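Local structure of probable aromatic acid decarboxylase (Aquifex aeolicus, 2EJB) at residues 120-125 against 174-179; 136-141 against 146-151; 30-35 against 80-85; 92-97 against 106-111. The protein probably transfers a dimethylallyl group from dimethylallyl phosphate to FMN, making the prenylated flavin cofactor used by UbiD decarboxylases. All coordinates share one frame; numbering follows the deposited sequence.

Interaction 1: 120-125 against 174-179; sequences PLVLLV and LDVLRI
V122 meets V176 and L177 through methyl groups alone, and P120 adds a looser apolar touch just before the strand. The contact turns on CG2 of V122, which lies 3.7 Å from CG1 of V176 and 3.4 Å from CD1 of L177. The second pair is tighter than ordinary van der Waals packing. In both pairs the side chains reach toward each other and meet tip to tip. V122 holds CG1 anti to its own nitrogen (chi1 -169°), which turns CG2 to the side of the backbone N, from where it touches both partners. Its CG1 keeps a second, wider contact, 4.1 Å from CG1 of V176. On the flank, CD1 of L177 also lies 4.1 Å from CB of P120.

The fold behind this is the parallel six-stranded, Rossmann-like sheet (order 3-2-1-4-5-6) of this flavoprotein family. Strand 121-125 lies one place in from the edge strand 147-150, and the last turn of helix 162-176 rests on the face to which V122 points. Y86 of the neighbouring strand touches both V122 and L177, and P129 of the second subunit packs on V176.

Polar interactions serve the helix end. A Schellman motif closes it: I179 N bonds to L174 O at 3.1 Å and R178 N to D175 O at 3.0 Å, with R178 as the C-prime residue at positive phi. The guanidinium of R178 folds back, and NH1 makes two weak bonds of 3.2 Å each, to D175 O and V176 O.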
loop_
_atom_site.group_PDB
_atom_site.type_symbol
_atom_site.label_atom_id
_atom_site.label_comp_id
_atom_site.label_asym_id
_atom_site.label_seq_id
_atom_site.Cartn_x
_atom_site.Cartn_y
_atom_site.Cartn_z
ATOM N N PRO A 120 -19.618 -7.967 -6.300
ATOM C CA PRO A 120 -18.458 -7.498 -5.538
ATOM C C PRO A 120 -17.155 -7.625 -6.331
ATOM O O PRO A 120 -16.857 -8.683 -6.894
ATOM C CB PRO A 120 -18.485 -8.385 -4.297
ATOM C CG PRO A 120 -19.976 -8.588 -4.077
ATOM C CD PRO A 120 -20.463 -8.862 -5.485
ATOM N N LEU A 121 -16.398 -6.534 -6.380
ATOM C CA LEU A 121 -15.121 -6.494 -7.093
ATOM C C LEU A 121 -14.033 -6.052 -6.116
ATOM O O LEU A 121 -14.118 -4.971 -5.526
ATOM C CB LEU A 121 -15.197 -5.509 -8.264
ATOM C CG LEU A 121 -13.890 -5.308 -9.046
ATOM C CD1 LEU A 121 -13.479 -6.614 -9.741
ATOM C CD2 LEU A 121 -14.074 -4.200 -10.061
ATOM N N VAL A 122 -13.010 -6.886 -5.948
ATOM C CA VAL A 122 -11.926 -6.576 -5.019
ATOM C C VAL A 122 -10.562 -6.566 -5.712
ATOM O O VAL A 122 -10.175 -7.540 -6.356
ATOM C CB VAL A 122 -11.904 -7.595 -3.860
ATOM C CG1 VAL A 122 -10.960 -7.129 -2.769
ATOM C CG2 VAL A 122 -13.315 -7.779 -3.305
ATOM N N LEU A 123 -9.836 -5.464 -5.565
ATOM C CA LEU A 123 -8.518 -5.313 -6.187
ATOM C C LEU A 123 -7.400 -5.153 -5.157
ATOM O O LEU A 123 -7.566 -4.463 -4.146
ATOM C CB LEU A 123 -8.520 -4.091 -7.116
ATOM C CG LEU A 123 -9.145 -4.118 -8.520
ATOM C CD1 LEU A 123 -10.282 -5.109 -8.618
ATOM C CD2 LEU A 123 -9.600 -2.700 -8.885
ATOM N N LEU A 124 -6.269 -5.810 -5.407
ATOM C CA LEU A 124 -5.122 -5.692 -4.515
ATOM C C LEU A 124 -4.085 -4.928 -5.310
ATOM O O LEU A 124 -3.510 -5.459 -6.257
ATOM C CB LEU A 124 -4.549 -7.060 -4.104
ATOM C CG LEU A 124 -3.425 -6.908 -3.062
ATOM C CD1 LEU A 124 -4.051 -6.558 -1.721
ATOM C CD2 LEU A 124 -2.613 -8.195 -2.940
ATOM N N VAL A 125 -3.864 -3.672 -4.943
ATOM C CA VAL A 125 -2.903 -2.838 -5.650
ATOM C C VAL A 125 -1.558 -2.811 -4.939
ATOM O O VAL A 125 -1.481 -2.697 -3.717
ATOM C CB VAL A 125 -3.432 -1.397 -5.808
ATOM C CG1 VAL A 125 -2.393 -0.546 -6.519
ATOM C CG2 VAL A 125 -4.743 -1.410 -6.605
ATOM N N LEU A 174 -10.072 -11.683 2.157
ATOM C CA LEU A 174 -11.199 -12.545 2.460
ATOM C C LEU A 174 -12.217 -11.812 3.327
ATOM O O LEU A 174 -13.419 -11.976 3.143
ATOM C CB LEU A 174 -10.719 -13.832 3.142
ATOM C CG LEU A 174 -10.036 -14.803 2.163
ATOM C CD1 LEU A 174 -9.326 -15.901 2.932
ATOM C CD2 LEU A 174 -11.056 -15.381 1.191
ATOM N N ASP A 175 -11.742 -10.992 4.263
ATOM C CA ASP A 175 -12.650 -10.239 5.123
ATOM C C ASP A 175 -13.515 -9.293 4.300
ATOM O O ASP A 175 -14.652 -9.006 4.670
ATOM C CB ASP A 175 -11.879 -9.425 6.167
ATOM C CG ASP A 175 -11.222 -10.294 7.217
ATOM O OD1 ASP A 175 -11.662 -11.452 7.394
ATOM O OD2 ASP A 175 -10.276 -9.810 7.877
ATOM N N VAL A 176 -12.971 -8.797 3.191
ATOM C CA VAL A 176 -13.725 -7.890 2.340
ATOM C C VAL A 176 -15.035 -8.542 1.903
ATOM O O VAL A 176 -16.075 -7.887 1.841
ATOM C CB VAL A 176 -12.924 -7.484 1.085
ATOM C CG1 VAL A 176 -13.807 -6.669 0.144
ATOM C CG2 VAL A 176 -11.702 -6.673 1.488
ATOM N N LEU A 177 -14.995 -9.836 1.609
ATOM C CA LEU A 177 -16.205 -10.518 1.179
ATOM C C LEU A 177 -16.854 -11.354 2.280
ATOM O O LEU A 177 -17.712 -12.194 2.011
ATOM C CB LEU A 177 -15.900 -11.368 -0.058
ATOM C CG LEU A 177 -16.121 -10.682 -1.417
ATOM C CD1 LEU A 177 -15.758 -9.205 -1.381
ATOM C CD2 LEU A 177 -15.299 -11.417 -2.458
ATOM N N ARG A 178 -16.449 -11.104 3.523
ATOM C CA ARG A 178 -16.996 -11.811 4.680
ATOM C C ARG A 178 -16.802 -13.320 4.661
ATOM O O ARG A 178 -17.616 -14.057 5.213
ATOM C CB ARG A 178 -18.490 -11.505 4.826
ATOM C CG ARG A 178 -18.809 -10.215 5.563
ATOM C CD ARG A 178 -18.086 -9.027 4.967
ATOM N NE ARG A 178 -18.446 -7.775 5.625
ATOM C CZ ARG A 178 -17.790 -6.631 5.452
ATOM N NH1 ARG A 178 -16.738 -6.587 4.643
ATOM N NH2 ARG A 178 -18.185 -5.532 6.084
ATOM N N ILE A 179 -15.736 -13.788 4.027
ATOM C CA ILE A 179 -15.479 -15.222 3.989
ATOM C C ILE A 179 -14.694 -15.601 5.243
ATOM O O ILE A 179 -13.595 -15.096 5.468
ATOM C CB ILE A 179 -14.673 -15.611 2.735
ATOM C CG1 ILE A 179 -15.494 -15.309 1.477
ATOM C CG2 ILE A 179 -14.306 -17.087 2.788
ATOM C CD1 ILE A 179 -14.795 -15.677 0.182
#

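Interaction 2: 136-141 against 146-151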
loop_
_atom_site.group_PDB
_atom_site.type_symbol
_atom_site.label_atom_id
_atom_site.label_comp_id
_atom_site.label_asym_id
_atom_site.label_seq_id
_atom_site.Cartn_x
_atom_site.Cartn_y
_atom_site.Cartn_z
ATOM N N GLU A 136 -6.673 8.480 -8.533
ATOM C CA GLU A 136 -7.984 8.708 -9.105
ATOM C C GLU A 136 -8.627 7.428 -9.615
ATOM O O GLU A 136 -9.842 7.273 -9.537
ATOM C CB GLU A 136 -7.901 9.771 -10.205
ATOM C CG GLU A 136 -7.698 11.172 -9.631
ATOM C CD GLU A 136 -7.619 12.245 -10.695
ATOM O OE1 GLU A 136 -6.621 12.266 -11.447
ATOM O OE2 GLU A 136 -8.565 13.060 -10.776
ATOM N N ASN A 137 -7.821 6.506 -10.131
ATOM C CA ASN A 137 -8.379 5.255 -10.625
ATOM C C ASN A 137 -8.940 4.465 -9.457
ATOM O O ASN A 137 -10.014 3.876 -9.556
ATOM C CB ASN A 137 -7.310 4.433 -11.345
ATOM C CG ASN A 137 -7.009 4.964 -12.734
ATOM O OD1 ASN A 137 -5.982 4.641 -13.325
ATOM N ND2 ASN A 137 -7.908 5.774 -13.262
ATOM N N MET A 138 -8.206 4.453 -8.348
ATOM C CA MET A 138 -8.658 3.730 -7.169
ATOM C C MET A 138 -9.909 4.384 -6.604
ATOM O O MET A 138 -10.799 3.701 -6.113
ATOM C CB MET A 138 -7.555 3.685 -6.104
ATOM C CG MET A 138 -6.373 2.790 -6.480
ATOM S SD MET A 138 -5.157 2.569 -5.152
ATOM C CE MET A 138 -4.219 4.056 -5.321
ATOM N N LEU A 139 -9.973 5.710 -6.691
ATOM C CA LEU A 139 -11.117 6.459 -6.185
ATOM C C LEU A 139 -12.354 6.146 -7.010
ATOM O O LEU A 139 -13.451 5.985 -6.473
ATOM C CB LEU A 139 -10.845 7.961 -6.257
ATOM C CG LEU A 139 -10.934 8.777 -4.969
ATOM C CD1 LEU A 139 -10.869 10.251 -5.333
ATOM C CD2 LEU A 139 -12.224 8.473 -4.219
ATOM N N LYS A 140 -12.177 6.081 -8.327
ATOM C CA LYS A 140 -13.294 5.774 -9.205
ATOM C C LYS A 140 -13.804 4.363 -8.913
ATOM O O LYS A 140 -15.011 4.154 -8.808
ATOM C CB LYS A 140 -12.886 5.902 -10.676
ATOM C CG LYS A 140 -14.008 5.537 -11.634
ATOM C CD LYS A 140 -14.224 6.565 -12.728
ATOM C CE LYS A 140 -15.529 6.286 -13.483
ATOM N NZ LYS A 140 -15.707 7.151 -14.688
ATOM N N ILE A 141 -12.891 3.399 -8.777
ATOM C CA ILE A 141 -13.299 2.020 -8.477
ATOM C C ILE A 141 -14.114 2.029 -7.184
ATOM O O ILE A 141 -15.219 1.486 -7.123
ATOM C CB ILE A 141 -12.080 1.079 -8.250
ATOM C CG1 ILE A 141 -11.292 0.888 -9.550
ATOM C CG2 ILE A 141 -12.555 -0.263 -7.691
ATOM C CD1 ILE A 141 -12.104 0.339 -10.694
ATOM N N GLY A 146 -16.601 -0.773 -5.849
ATOM C CA GLY A 146 -15.504 -1.716 -5.768
ATOM C C GLY A 146 -14.684 -1.456 -4.520
ATOM O O GLY A 146 -14.787 -0.392 -3.909
ATOM N N VAL A 147 -13.875 -2.434 -4.132
ATOM C CA VAL A 147 -13.028 -2.292 -2.956
ATOM C C VAL A 147 -11.568 -2.390 -3.349
ATOM O O VAL A 147 -11.146 -3.356 -3.991
ATOM C CB VAL A 147 -13.307 -3.383 -1.914
ATOM C CG1 VAL A 147 -12.268 -3.311 -0.804
ATOM C CG2 VAL A 147 -14.706 -3.207 -1.340
ATOM N N VAL A 148 -10.798 -1.386 -2.963
ATOM C CA VAL A 148 -9.382 -1.373 -3.273
ATOM C C VAL A 148 -8.568 -1.683 -2.029
ATOM O O VAL A 148 -8.671 -0.998 -1.010
ATOM C CB VAL A 148 -8.943 -0.008 -3.847
ATOM C CG1 VAL A 148 -7.428 0.003 -4.074
ATOM C CG2 VAL A 148 -9.665 0.250 -5.162
ATOM N N VAL A 149 -7.765 -2.733 -2.121
ATOM C CA VAL A 149 -6.923 -3.145 -1.014
ATOM C C VAL A 149 -5.468 -3.019 -1.433
ATOM O O VAL A 149 -5.026 -3.693 -2.363
ATOM C CB VAL A 149 -7.177 -4.619 -0.626
ATOM C CG1 VAL A 149 -6.397 -4.956 0.638
ATOM C CG2 VAL A 149 -8.673 -4.872 -0.429
ATOM N N PRO A 150 -4.707 -2.138 -0.771
ATOM C CA PRO A 150 -3.297 -1.997 -1.141
ATOM C C PRO A 150 -2.546 -3.158 -0.504
ATOM O O PRO A 150 -2.928 -3.622 0.563
ATOM C CB PRO A 150 -2.914 -0.664 -0.511
ATOM C CG PRO A 150 -3.691 -0.701 0.763
ATOM C CD PRO A 150 -5.060 -1.191 0.302
ATOM N N ALA A 151 -1.497 -3.644 -1.154
ATOM C CA ALA A 151 -0.738 -4.740 -0.570
ATOM C C ALA A 151 0.194 -4.120 0.469
ATOM O O ALA A 151 1.399 -4.017 0.254
ATOM C CB ALA A 151 0.059 -5.471 -1.648
#
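M138 is the first residue of the helix to reach the strand, laying its thioether across V148 at about a right angle. Its SD comes to 3.6 Å from CG1 of V148, and its CG lies 3.8 Å from the same methyl. The chain bends at its last torsion (chi3 -81°), so the sulfur rather than the terminal CE makes the nearest approach. The carbonyl O of M138 lies 3.8 Å from CG2 of V148, which brings the helix backbone itself against the valine.

One turn later I141 makes the other half of the contact. Its CG2 packs 3.9 Å from CG2 of V148 and 3.8 Å from CA of G146, where the missing side chain lets the methyl settle against the backbone. The O of I141 accepts the single hydrogen bond between the segments, from G146 N at 2.9 Å; the donor stands above the carbonyl plane, and the bond is bent, with an N-H...O angle of 138°. An alanine in place of V148 would take away both methyls and is likely to open a gap between the strand and the side chains of M138 and I141, leaving the thioether freer to turn.

The helix and strand axes pass 8.1 Å apart at 139°, as expected for the return leg of a beta-alpha-beta unit that runs from strand 121-125 through helix 132-143 to strand 147-150. L95 of helix 92-100 and L123 of strand 121-125 cover I141, while the second subunit meets the edge strand through backbone hydrogen bonds from V148 and packs on L139.

Interaction 3: 30-35 against 80-85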
loop_
_atom_site.group_PDB
_atom_site.type_symbol
_atom_site.label_atom_id
_atom_site.label_comp_id
_atom_site.label_asym_id
_atom_site.label_seq_id
_atom_site.Cartn_x
_atom_site.Cartn_y
_atom_site.Cartn_z
ATOM N N SER A 30 -15.684 -22.971 -5.489
ATOM C CA SER A 30 -15.466 -23.356 -6.882
ATOM C C SER A 30 -14.814 -22.135 -7.500
ATOM O O SER A 30 -15.466 -21.112 -7.701
ATOM C CB SER A 30 -16.788 -23.649 -7.592
ATOM O OG SER A 30 -17.249 -24.953 -7.282
ATOM N N VAL A 31 -13.526 -22.234 -7.797
ATOM C CA VAL A 31 -12.815 -21.095 -8.346
ATOM C C VAL A 31 -12.614 -21.069 -9.850
ATOM O O VAL A 31 -12.125 -22.024 -10.453
ATOM C CB VAL A 31 -11.435 -20.938 -7.680
ATOM C CG1 VAL A 31 -10.734 -19.697 -8.213
ATOM C CG2 VAL A 31 -11.598 -20.855 -6.172
ATOM N N ASP A 32 -13.013 -19.950 -10.445
ATOM C CA ASP A 32 -12.836 -19.720 -11.868
ATOM C C ASP A 32 -11.614 -18.810 -11.907
ATOM O O ASP A 32 -11.640 -17.684 -11.404
ATOM C CB ASP A 32 -14.070 -19.035 -12.459
ATOM C CG ASP A 32 -15.169 -20.027 -12.810
ATOM O OD1 ASP A 32 -14.931 -20.884 -13.683
ATOM O OD2 ASP A 32 -16.264 -19.955 -12.216
ATOM N N LEU A 33 -10.539 -19.314 -12.494
ATOM C CA LEU A 33 -9.282 -18.591 -12.542
ATOM C C LEU A 33 -8.854 -18.050 -13.894
ATOM O O LEU A 33 -8.959 -18.726 -14.915
ATOM C CB LEU A 33 -8.176 -19.499 -12.005
ATOM C CG LEU A 33 -6.747 -18.973 -12.075
ATOM C CD1 LEU A 33 -6.594 -17.756 -11.168
ATOM C CD2 LEU A 33 -5.798 -20.084 -11.649
ATOM N N VAL A 34 -8.365 -16.817 -13.887
ATOM C CA VAL A 34 -7.870 -16.192 -15.103
ATOM C C VAL A 34 -6.450 -15.756 -14.786
ATOM O O VAL A 34 -6.226 -15.007 -13.832
ATOM C CB VAL A 34 -8.675 -14.934 -15.505
ATOM C CG1 VAL A 34 -8.207 -14.457 -16.869
ATOM C CG2 VAL A 34 -10.162 -15.229 -15.531
ATOM N N ILE A 35 -5.493 -16.232 -15.576
ATOM C CA ILE A 35 -4.094 -15.879 -15.366
ATOM C C ILE A 35 -3.524 -15.190 -16.593
ATOM O O ILE A 35 -3.542 -15.751 -17.690
ATOM C CB ILE A 35 -3.241 -17.123 -15.079
ATOM C CG1 ILE A 35 -3.896 -17.960 -13.980
ATOM C CG2 ILE A 35 -1.842 -16.701 -14.646
ATOM C CD1 ILE A 35 -3.194 -19.271 -13.708
ATOM N N VAL A 80 -23.574 -12.755 -12.177
ATOM C CA VAL A 80 -24.416 -12.340 -11.058
ATOM C C VAL A 80 -24.577 -13.405 -9.978
ATOM O O VAL A 80 -25.033 -13.110 -8.876
ATOM C CB VAL A 80 -25.829 -11.907 -11.540
ATOM C CG1 VAL A 80 -25.710 -10.738 -12.508
ATOM C CG2 VAL A 80 -26.552 -13.086 -12.205
ATOM N N HIS A 81 -24.191 -14.641 -10.281
ATOM C CA HIS A 81 -24.326 -15.727 -9.315
ATOM C C HIS A 81 -23.068 -15.986 -8.482
ATOM O O HIS A 81 -23.042 -16.889 -7.646
ATOM C CB HIS A 81 -24.752 -17.003 -10.046
ATOM C CG HIS A 81 -26.069 -16.878 -10.744
ATOM N ND1 HIS A 81 -27.258 -16.709 -10.063
ATOM C CD2 HIS A 81 -26.387 -16.867 -12.060
ATOM C CE1 HIS A 81 -28.249 -16.599 -10.932
ATOM N NE2 HIS A 81 -27.746 -16.692 -12.149
ATOM N N TYR A 82 -22.032 -15.186 -8.707
ATOM C CA TYR A 82 -20.781 -15.331 -7.969
ATOM C C TYR A 82 -20.802 -14.503 -6.692
ATOM O O TYR A 82 -21.483 -13.486 -6.612
ATOM C CB TYR A 82 -19.602 -14.885 -8.834
ATOM C CG TYR A 82 -19.266 -15.837 -9.959
ATOM C CD1 TYR A 82 -18.049 -16.516 -9.976
ATOM C CD2 TYR A 82 -20.164 -16.068 -10.998
ATOM C CE1 TYR A 82 -17.732 -17.400 -11.000
ATOM C CE2 TYR A 82 -19.856 -16.958 -12.035
ATOM C CZ TYR A 82 -18.637 -17.618 -12.023
ATOM O OH TYR A 82 -18.314 -18.500 -13.020
ATOM N N ARG A 83 -20.045 -14.939 -5.693
ATOM C CA ARG A 83 -19.986 -14.221 -4.433
ATOM C C ARG A 83 -19.110 -12.979 -4.573
ATOM O O ARG A 83 -19.245 -12.025 -3.812
ATOM C CB ARG A 83 -19.429 -15.127 -3.338
ATOM C CG ARG A 83 -19.378 -14.466 -1.972
ATOM C CD ARG A 83 -18.951 -15.440 -0.902
ATOM N NE ARG A 83 -18.948 -14.818 0.415
ATOM C CZ ARG A 83 -18.847 -15.489 1.556
ATOM N NH1 ARG A 83 -18.744 -16.813 1.548
ATOM N NH2 ARG A 83 -18.831 -14.836 2.707
ATOM N N GLY A 84 -18.210 -12.996 -5.549
ATOM C CA GLY A 84 -17.338 -11.853 -5.755
ATOM C C GLY A 84 -16.239 -12.101 -6.769
ATOM O O GLY A 84 -16.004 -13.233 -7.203
ATOM N N VAL A 85 -15.565 -11.029 -7.159
ATOM C CA VAL A 85 -14.481 -11.130 -8.117
ATOM C C VAL A 85 -13.217 -10.519 -7.554
ATOM O O VAL A 85 -13.212 -9.356 -7.141
ATOM C CB VAL A 85 -14.809 -10.404 -9.430
ATOM C CG1 VAL A 85 -13.578 -10.381 -10.333
ATOM C CG2 VAL A 85 -15.960 -11.103 -10.130
#
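D32 and Y82 both swing their side chains to the side of the backbone N, with CG anti to the carbonyl carbon (chi1 -83° for D32 and -72° for Y82), and these two turns bring a carboxylate and a phenol together from two segments whose backbones stay well apart. The nearest CA atoms of the two segments, those of D32 and V85, are 9.5 Å from each other. The side chains cross at about a right angle and join through one short hydrogen bond, donated by Y82 OH to D32 OD2 at 2.6 Å. The oxygen sits at the ring's edge, in its plane, and is only 3.2 Å from CE1 of Y82. Relative to the aspartate, the phenol approaches from above the carboxylate plane, 55° out of it, and the two flat groups are turned to an intermediate angle, neither coplanar nor perpendicular.

In the parallel sheet strand 3-8 runs between strands 30-35 and 82-90, so this bond spans an intervening strand, on the face covered by helix 106-117. K3 of that middle strand touches the tyrosine. The ring lies just before R83, where the chain turns a corner.

Burial of the acid is paid for by more than the phenol. D32 OD1 forms a salt bridge with R62 NE and a hydrogen bond with H64 NE2, both from the edge strand 61-65. With an arginine, a histidine and a phenol as partners, the carboxylate would probably be stabilised in its ionised form.

Interaction 4: 92-97 against 106-111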
loop_
_atom_site.group_PDB
_atom_site.type_symbol
_atom_site.label_atom_id
_atom_site.label_comp_id
_atom_site.label_asym_id
_atom_site.label_seq_id
_atom_site.Cartn_x
_atom_site.Cartn_y
_atom_site.Cartn_z
ATOM N N THR A 92 -1.210 -1.788 -12.213
ATOM C CA THR A 92 -1.685 -0.427 -12.408
ATOM C C THR A 92 -2.389 -0.313 -13.748
ATOM O O THR A 92 -3.339 0.462 -13.901
ATOM C CB THR A 92 -0.525 0.605 -12.340
ATOM O OG1 THR A 92 0.519 0.231 -13.250
ATOM C CG2 THR A 92 0.034 0.672 -10.925
ATOM N N ASN A 93 -1.933 -1.106 -14.713
ATOM C CA ASN A 93 -2.530 -1.104 -16.044
ATOM C C ASN A 93 -3.958 -1.650 -15.992
ATOM O O ASN A 93 -4.881 -1.052 -16.546
ATOM C CB ASN A 93 -1.669 -1.932 -17.014
ATOM C CG ASN A 93 -2.346 -2.150 -18.360
ATOM O OD1 ASN A 93 -2.841 -3.237 -18.648
ATOM N ND2 ASN A 93 -2.375 -1.116 -19.184
ATOM N N THR A 94 -4.137 -2.781 -15.322
ATOM C CA THR A 94 -5.459 -3.389 -15.195
ATOM C C THR A 94 -6.376 -2.466 -14.406
ATOM O O THR A 94 -7.557 -2.326 -14.726
ATOM C CB THR A 94 -5.370 -4.760 -14.498
ATOM O OG1 THR A 94 -4.777 -5.697 -15.399
ATOM C CG2 THR A 94 -6.750 -5.260 -14.085
ATOM N N LEU A 95 -5.826 -1.834 -13.372
ATOM C CA LEU A 95 -6.596 -0.908 -12.556
ATOM C C LEU A 95 -7.159 0.185 -13.451
ATOM O O LEU A 95 -8.338 0.533 -13.368
ATOM C CB LEU A 95 -5.709 -0.271 -11.481
ATOM C CG LEU A 95 -6.280 0.986 -10.812
ATOM C CD1 LEU A 95 -7.590 0.649 -10.087
ATOM C CD2 LEU A 95 -5.254 1.567 -9.849
ATOM N N SER A 96 -6.301 0.715 -14.316
ATOM C CA SER A 96 -6.688 1.779 -15.230
ATOM C C SER A 96 -7.718 1.281 -16.237
ATOM O O SER A 96 -8.763 1.901 -16.423
ATOM C CB SER A 96 -5.453 2.322 -15.958
ATOM O OG SER A 96 -5.802 3.377 -16.837
ATOM N N CYS A 97 -7.431 0.157 -16.878
ATOM C CA CYS A 97 -8.362 -0.393 -17.851
ATOM C C CYS A 97 -9.774 -0.554 -17.289
ATOM O O CYS A 97 -10.747 -0.144 -17.925
ATOM C CB CYS A 97 -7.834 -1.727 -18.388
ATOM S SG CYS A 97 -6.392 -1.509 -19.484
ATOM N N LEU A 106 -9.790 -10.596 -21.099
ATOM C CA LEU A 106 -10.946 -11.112 -20.377
ATOM C C LEU A 106 -11.054 -10.506 -18.984
ATOM O O LEU A 106 -12.147 -10.159 -18.532
ATOM C CB LEU A 106 -10.856 -12.633 -20.259
ATOM C CG LEU A 106 -11.959 -13.320 -19.444
ATOM C CD1 LEU A 106 -13.320 -13.022 -20.059
ATOM C CD2 LEU A 106 -11.704 -14.820 -19.398
ATOM N N ILE A 107 -9.916 -10.385 -18.311
ATOM C CA ILE A 107 -9.865 -9.824 -16.963
ATOM C C ILE A 107 -10.523 -8.448 -16.893
ATOM O O ILE A 107 -11.281 -8.155 -15.965
ATOM C CB ILE A 107 -8.399 -9.715 -16.472
ATOM C CG1 ILE A 107 -7.802 -11.119 -16.330
ATOM C CG2 ILE A 107 -8.333 -8.977 -15.132
ATOM C CD1 ILE A 107 -6.379 -11.124 -15.793
ATOM N N HIS A 108 -10.232 -7.604 -17.873
ATOM C CA HIS A 108 -10.810 -6.268 -17.895
ATOM C C HIS A 108 -12.313 -6.401 -18.067
ATOM O O HIS A 108 -13.086 -5.722 -17.394
ATOM C CB HIS A 108 -10.200 -5.460 -19.040
ATOM C CG HIS A 108 -8.708 -5.356 -18.967
ATOM N ND1 HIS A 108 -7.930 -5.003 -20.041
ATOM C CD2 HIS A 108 -7.856 -5.559 -17.931
ATOM C CE1 HIS A 108 -6.657 -4.991 -19.678
ATOM N NE2 HIS A 108 -6.589 -5.324 -18.404
ATOM N N ARG A 109 -12.720 -7.302 -18.957
ATOM C CA ARG A 109 -14.136 -7.536 -19.215
ATOM C C ARG A 109 -14.866 -7.961 -17.943
ATOM O O ARG A 109 -15.963 -7.470 -17.651
ATOM C CB ARG A 109 -14.302 -8.618 -20.286
ATOM C CG ARG A 109 -15.743 -9.057 -20.521
ATOM C CD ARG A 109 -16.608 -7.917 -21.046
ATOM N NE ARG A 109 -18.008 -8.319 -21.171
ATOM C CZ ARG A 109 -19.001 -7.500 -21.506
ATOM N NH1 ARG A 109 -18.759 -6.221 -21.757
ATOM N NH2 ARG A 109 -20.241 -7.962 -21.582
ATOM N N VAL A 110 -14.258 -8.877 -17.193
ATOM C CA VAL A 110 -14.864 -9.376 -15.962
ATOM C C VAL A 110 -15.047 -8.246 -14.951
ATOM O O VAL A 110 -16.005 -8.239 -14.178
ATOM C CB VAL A 110 -14.007 -10.498 -15.335
ATOM C CG1 VAL A 110 -14.633 -10.971 -14.023
ATOM C CG2 VAL A 110 -13.893 -11.662 -16.317
ATOM N N GLY A 111 -14.121 -7.295 -14.958
ATOM C CA GLY A 111 -14.231 -6.171 -14.049
ATOM C C GLY A 111 -15.408 -5.308 -14.469
ATOM O O GLY A 111 -16.176 -4.836 -13.637
#
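C97 and H108 mark the closest backbone approach of two helices, with their CA atoms 6.4 Å apart; the short axes of 92-97 and 106-111 pass at 9.8 Å and are inclined by 45°. At this separation a flat side chain can fill the space between the helices, and H108 does so. With CG anti to its carbonyl carbon (chi1 -57°), the imidazole reaches toward helix 92-100 and lies under C97. The CB of C97 stands 3.6 Å from the centroid of the H108 ring and only 5° off its normal, a CH-pi contact almost exactly over the centre. The sulfur follows obliquely, with C97 SG 3.5 Å from CE1 of H108.

T94 meets the edge of the ring: its OG1 lies in the imidazole plane, 3.5 Å from NE2 of H108, while its CG2 crosses I107, 4.2 Å from CG2 of that residue. The other ring nitrogen, H108 ND1, is held from its own side by the backbone N of K104, which fixes the ring's rotation. A leucine in place of H108 would probably leave that K104 N-H without its acceptor and C97 without a flat face to rest on.

T92, N93 and T94 are predicted to bind FMN, so the contact backs the first turn of a helix that probably faces the flavin. T94 also touches V87 of strand 82-90, and V110 rests on V85 of the same strand. On its far side helix 92-100 meets helix 132-143, where L95 packs against N137 and I141.

Overall arrangement
Interactions 1, 2 and 3 involve strands of one parallel sheet, against which the helices of interaction 4 pack. Interactions 1 and 2, centres 11 Å apart, share neighbouring strands, joined by a probable hydrogen bond of 2.7 Å from V149 N to L123 O. Interaction 3 attaches on the other side, V85 N lying 2.7 Å from P120 O. Interaction 4 touches both ends: I107 CG1 lies 3.4 Å from V34 CG1 of interaction 3, and L95 CD1 3.7 Å from I141 CG1 of interaction 2. It alone contains predicted FMN-binding residues; interaction 1 approaches the predicted dimethylallyl phosphate site, V176 lying about 6 Å from K172 between side chains, whereas interaction 3 is remote from both.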